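Local coordinates for protein formate-dependent phosphoribosylglycinamide formyltransferase (Mycobacterium tuberculosis H37Rv, PDB 6KHR) that belongs to the ATP-grasp superfamily and pairs with a second copy of itself in the assembly, at residues R250-P262 with T340-N352. Numbering follows the deposited sequence.
Sequences RDADAGELESWQP and TLMISPGAARVIN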
loop_
_atom_site.group_PDB
_atom_site.type_symbol
_atom_site.label_atom_id
_atom_site.label_comp_id
_atom_site.label_asym_id
_atom_site.label_seq_id
_atom_site.Cartn_x
_atom_site.Cartn_y
_atom_site.Cartn_z
ATOM N N ARG A 250 -8.944 11.587 16.766
ATOM C CA ARG A 250 -9.877 12.620 17.201
ATOM C C ARG A 250 -10.590 13.224 15.995
ATOM O O ARG A 250 -10.077 13.206 14.870
ATOM C CB ARG A 250 -9.165 13.724 17.992
ATOM C CG ARG A 250 -8.603 14.844 17.150
ATOM C CD ARG A 250 -8.132 15.948 18.049
ATOM N NE ARG A 250 -7.323 16.892 17.299
ATOM C CZ ARG A 250 -7.815 17.892 16.583
ATOM N NH1 ARG A 250 -9.128 18.097 16.530
ATOM N NH2 ARG A 250 -6.985 18.688 15.920
ATOM N N ASP A 251 -11.741 13.822 16.272
ATOM C CA ASP A 251 -12.580 14.516 15.273
ATOM C C ASP A 251 -11.965 15.885 15.022
ATOM O O ASP A 251 -11.686 16.564 15.960
ATOM C CB ASP A 251 -14.035 14.550 15.712
ATOM C CG ASP A 251 -14.693 13.201 15.538
ATOM O OD1 ASP A 251 -14.283 12.466 14.639
ATOM O OD2 ASP A 251 -15.600 12.897 16.305
ATOM N N ALA A 252 -11.807 16.247 13.761
ATOM C CA ALA A 252 -11.134 17.507 13.428
ATOM C C ALA A 252 -12.116 18.520 12.865
ATOM O O ALA A 252 -13.241 18.155 12.557
ATOM C CB ALA A 252 -10.040 17.224 12.453
ATOM N N ASP A 253 -11.627 19.742 12.732
ATOM C CA ASP A 253 -12.365 20.938 12.253
ATOM C C ASP A 253 -13.450 20.632 11.211
ATOM O O ASP A 253 -14.624 20.665 11.569
ATOM C CB ASP A 253 -11.387 22.012 11.783
ATOM C CG ASP A 253 -11.262 23.139 12.786
ATOM O OD1 ASP A 253 -12.148 23.225 13.658
ATOM O OD2 ASP A 253 -10.292 23.921 12.683
ATOM N N ALA A 254 -13.097 20.265 9.983
ATOM C CA ALA A 254 -14.149 20.143 8.948
ATOM C C ALA A 254 -14.888 18.805 8.930
ATOM O O ALA A 254 -15.135 18.333 7.837
ATOM C CB ALA A 254 -13.532 20.416 7.612
ATOM N N GLY A 255 -15.245 18.214 10.068
ATOM C CA GLY A 255 -15.918 16.897 10.052
ATOM C C GLY A 255 -15.014 15.795 9.527
ATOM O O GLY A 255 -15.508 14.843 8.948
ATOM N N GLU A 256 -13.715 15.924 9.747
ATOM C CA GLU A 256 -12.737 14.941 9.261
ATOM C C GLU A 256 -12.188 14.209 10.464
ATOM O O GLU A 256 -12.231 14.725 11.554
ATOM C CB GLU A 256 -11.465 15.638 8.797
ATOM C CG GLU A 256 -11.637 16.706 7.744
ATOM C CD GLU A 256 -10.334 17.378 7.328
ATOM O OE1 GLU A 256 -9.326 17.127 7.957
ATOM O OE2 GLU A 256 -10.340 18.160 6.379
ATOM N N LEU A 257 -11.679 13.025 10.239
ATOM C CA LEU A 257 -11.027 12.345 11.339
ATOM C C LEU A 257 -9.514 12.525 11.209
ATOM O O LEU A 257 -8.965 12.462 10.107
ATOM C CB LEU A 257 -11.427 10.872 11.363
ATOM C CG LEU A 257 -10.620 9.960 12.294
ATOM C CD1 LEU A 257 -10.883 10.250 13.761
ATOM C CD2 LEU A 257 -10.885 8.491 11.971
ATOM N N GLU A 258 -8.865 12.830 12.333
ATOM C CA GLU A 258 -7.413 12.930 12.424
ATOM C C GLU A 258 -6.877 11.762 13.241
ATOM O O GLU A 258 -7.441 11.406 14.269
ATOM C CB GLU A 258 -6.969 14.251 13.062
ATOM C CG GLU A 258 -5.442 14.410 13.138
ATOM C CD GLU A 258 -4.965 15.638 13.942
ATOM O OE1 GLU A 258 -5.790 16.309 14.598
ATOM O OE2 GLU A 258 -3.748 15.932 13.920
ATOM N N SER A 259 -5.799 11.152 12.771
ATOM C CA SER A 259 -5.124 10.118 13.535
ATOM C C SER A 259 -3.624 10.333 13.408
ATOM O O SER A 259 -3.154 11.117 12.573
ATOM C CB SER A 259 -5.515 8.706 13.067
ATOM O OG SER A 259 -4.968 8.408 11.792
ATOM N N TRP A 260 -2.870 9.612 14.235
ATOM C CA TRP A 260 -1.424 9.756 14.295
ATOM C C TRP A 260 -0.870 8.580 15.102
ATOM O O TRP A 260 -1.575 7.998 15.935
ATOM C CB TRP A 260 -1.013 11.127 14.905
ATOM C CG TRP A 260 -1.540 11.361 16.323
ATOM C CD1 TRP A 260 -0.936 10.977 17.496
ATOM C CD2 TRP A 260 -2.779 11.997 16.707
ATOM N NE1 TRP A 260 -1.709 11.343 18.577
ATOM C CE2 TRP A 260 -2.846 11.961 18.131
ATOM C CE3 TRP A 260 -3.842 12.581 15.999
ATOM C CZ2 TRP A 260 -3.931 12.493 18.855
ATOM C CZ3 TRP A 260 -4.933 13.123 16.731
ATOM C CH2 TRP A 260 -4.954 13.076 18.138
ATOM N N GLN A 261 0.401 8.252 14.847
ATOM C CA GLN A 261 1.060 7.053 15.362
ATOM C C GLN A 261 2.551 7.342 15.431
ATOM O O GLN A 261 3.120 7.798 14.431
ATOM C CB GLN A 261 0.815 5.841 14.463
ATOM C CG GLN A 261 1.288 4.543 15.039
ATOM C CD GLN A 261 1.232 3.390 14.037
ATOM O OE1 GLN A 261 1.627 3.534 12.875
ATOM N NE2 GLN A 261 0.739 2.236 14.488
ATOM N N PRO A 262 3.210 7.094 16.567
ATOM C CA PRO A 262 2.634 6.573 17.803
ATOM C C PRO A 262 2.114 7.652 18.751
ATOM O O PRO A 262 2.660 8.741 18.788
ATOM C CB PRO A 262 3.820 5.843 18.441
ATOM C CG PRO A 262 5.037 6.619 17.994
ATOM C CD PRO A 262 4.659 7.327 16.700
ATOM N N THR A 340 5.075 -5.821 13.592
ATOM C CA THR A 340 4.420 -4.536 13.768
ATOM C C THR A 340 5.430 -3.392 13.792
ATOM O O THR A 340 5.167 -2.341 14.372
ATOM C CB THR A 340 3.548 -4.530 15.028
ATOM O OG1 THR A 340 4.324 -4.897 16.185
ATOM C CG2 THR A 340 2.374 -5.484 14.868
ATOM N N LEU A 341 6.557 -3.556 13.100
ATOM C CA LEU A 341 7.566 -2.504 13.011
ATOM C C LEU A 341 7.005 -1.223 12.401
ATOM O O LEU A 341 6.252 -1.256 11.427
ATOM C CB LEU A 341 8.750 -2.981 12.172
ATOM C CG LEU A 341 9.345 -4.343 12.553
ATOM C CD1 LEU A 341 10.326 -4.832 11.484
ATOM C CD2 LEU A 341 10.013 -4.280 13.915
ATOM N N MET A 342 7.425 -0.090 12.956
ATOM C CA MET A 342 7.089 1.237 12.449
ATOM C C MET A 342 8.181 1.795 11.541
ATOM O O MET A 342 9.376 1.706 11.852
ATOM C CB MET A 342 6.856 2.215 13.604
ATOM C CG MET A 342 5.595 1.921 14.360
ATOM S SD MET A 342 4.939 3.336 15.226
ATOM C CE MET A 342 4.778 4.569 13.929
ATOM N N ILE A 343 7.763 2.388 10.424
ATOM C CA ILE A 343 8.700 3.110 9.566
ATOM C C ILE A 343 9.140 4.410 10.239
ATOM O O ILE A 343 10.332 4.712 10.338
ATOM C CB ILE A 343 8.052 3.398 8.198
ATOM C CG1 ILE A 343 7.807 2.113 7.404
ATOM C CG2 ILE A 343 8.920 4.358 7.379
ATOM C CD1 ILE A 343 6.977 2.388 6.129
ATOM N N SER A 344 8.180 5.187 10.724
ATOM C CA SER A 344 8.398 6.564 11.139
ATOM C C SER A 344 7.083 7.098 11.709
ATOM O O SER A 344 6.014 6.575 11.382
ATOM C CB SER A 344 8.870 7.428 9.961
ATOM O OG SER A 344 8.223 8.683 9.935
ATOM N N PRO A 345 7.133 8.115 12.573
ATOM C CA PRO A 345 5.881 8.761 13.002
ATOM C C PRO A 345 5.076 9.241 11.798
ATOM O O PRO A 345 5.629 9.549 10.734
ATOM C CB PRO A 345 6.357 9.935 13.873
ATOM C CG PRO A 345 7.776 9.530 14.355
ATOM C CD PRO A 345 8.341 8.704 13.197
ATOM N N GLY A 346 3.747 9.297 11.954
ATOM C CA GLY A 346 2.901 9.727 10.860
ATOM C C GLY A 346 1.581 10.267 11.360
ATOM O O GLY A 346 1.250 10.148 12.534
ATOM N N ALA A 347 0.826 10.874 10.447
ATOM C CA ALA A 347 -0.534 11.297 10.759
ATOM C C ALA A 347 -1.396 11.160 9.524
ATOM O O ALA A 347 -0.905 11.109 8.395
ATOM C CB ALA A 347 -0.607 12.746 11.264
ATOM N N ALA A 348 -2.698 11.113 9.745
ATOM C CA ALA A 348 -3.617 10.986 8.633
ATOM C C ALA A 348 -4.856 11.819 8.902
ATOM O O ALA A 348 -5.205 12.128 10.042
ATOM C CB ALA A 348 -4.005 9.522 8.382
ATOM N N ARG A 349 -5.533 12.159 7.824
ATOM C CA ARG A 349 -6.783 12.886 7.915
ATOM C C ARG A 349 -7.726 12.251 6.917
ATOM O O ARG A 349 -7.445 12.256 5.713
ATOM C CB ARG A 349 -6.576 14.373 7.634
ATOM C CG ARG A 349 -6.303 15.140 8.902
ATOM C CD ARG A 349 -5.898 16.561 8.665
ATOM N NE ARG A 349 -5.391 17.138 9.902
ATOM C CZ ARG A 349 -6.075 17.979 10.668
ATOM N NH1 ARG A 349 -7.285 18.362 10.292
ATOM N NH2 ARG A 349 -5.534 18.451 11.783
ATOM N N VAL A 350 -8.804 11.656 7.414
ATOM C CA VAL A 350 -9.815 11.070 6.549
ATOM C C VAL A 350 -10.890 12.119 6.322
ATOM O O VAL A 350 -11.575 12.523 7.265
ATOM C CB VAL A 350 -10.400 9.781 7.142
ATOM C CG1 VAL A 350 -11.466 9.215 6.206
ATOM C CG2 VAL A 350 -9.299 8.745 7.372
ATOM N N ILE A 351 -11.020 12.563 5.069
ATOM C CA ILE A 351 -12.028 13.513 4.623
ATOM C C ILE A 351 -13.270 12.756 4.174
ATOM O O ILE A 351 -13.164 11.693 3.559
ATOM C CB ILE A 351 -11.452 14.370 3.485
ATOM C CG1 ILE A 351 -10.285 15.226 4.000
ATOM C CG2 ILE A 351 -12.516 15.235 2.854
ATOM C CD1 ILE A 351 -8.954 14.952 3.306
ATOM N N ASN A 352 -14.453 13.295 4.480
ATOM C CA ASN A 352 -15.721 12.679 4.058
ATOM C C ASN A 352 -16.674 13.663 3.383
ATOM O O ASN A 352 -17.892 13.594 3.582
ATOM C CB ASN A 352 -16.433 12.044 5.253
ATOM C CG ASN A 352 -15.568 11.037 5.966
ATOM O OD1 ASN A 352 -15.515 9.867 5.588
ATOM N ND2 ASN A 352 -14.882 11.486 7.014
HETATM O O HOH W 1 -3.264 16.137 10.962
#
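R349 reaches from strand 346-351 across to E256 and E258 on strand 256-261, its antiparallel neighbour in the eight-stranded antiparallel sheet of this ATP-grasp protein. Six backbone hydrogen bonds join the strands through the pairs L257-V350, S259-A348 and Q261-G346. On the face shared by E258, W260, A347 and R349, the arginine chain runs extended from CG to NE and its guanidinium meets two carboxylates differently. E256 OE1 sits at the edge, in the guanidinium plane, and takes a weak, fairly straight bond from R349 NH1 (3.3 Å, 158° at the hydrogen). The two flat groups are nevertheless turned 79° apart. E258 swings CG anti to its backbone N (chi1 -178°), which lays CG over one guanidinium face; its OE1, 3.5 Å from R349 NH2, is well out of the plane, so charge alone acts there. E258 OE1 also pairs with R250 NH2, and OE2 with R403 of helix 399-413, so this carboxylate probably offsets the crowding of arginines. Beyond E258, W260 CB meets A347 CB, while the indole turns off to a cation-pi contact with R403. At the far end M342 bends at its last torsion to bring CE against P262 CD and across Q261, whose amide is held by S320, Q321 and A245. A water bridges the arginine to E258, accepting from R349 NE at 2.6 Å and donating to E258 OE2 at 3.0 Å.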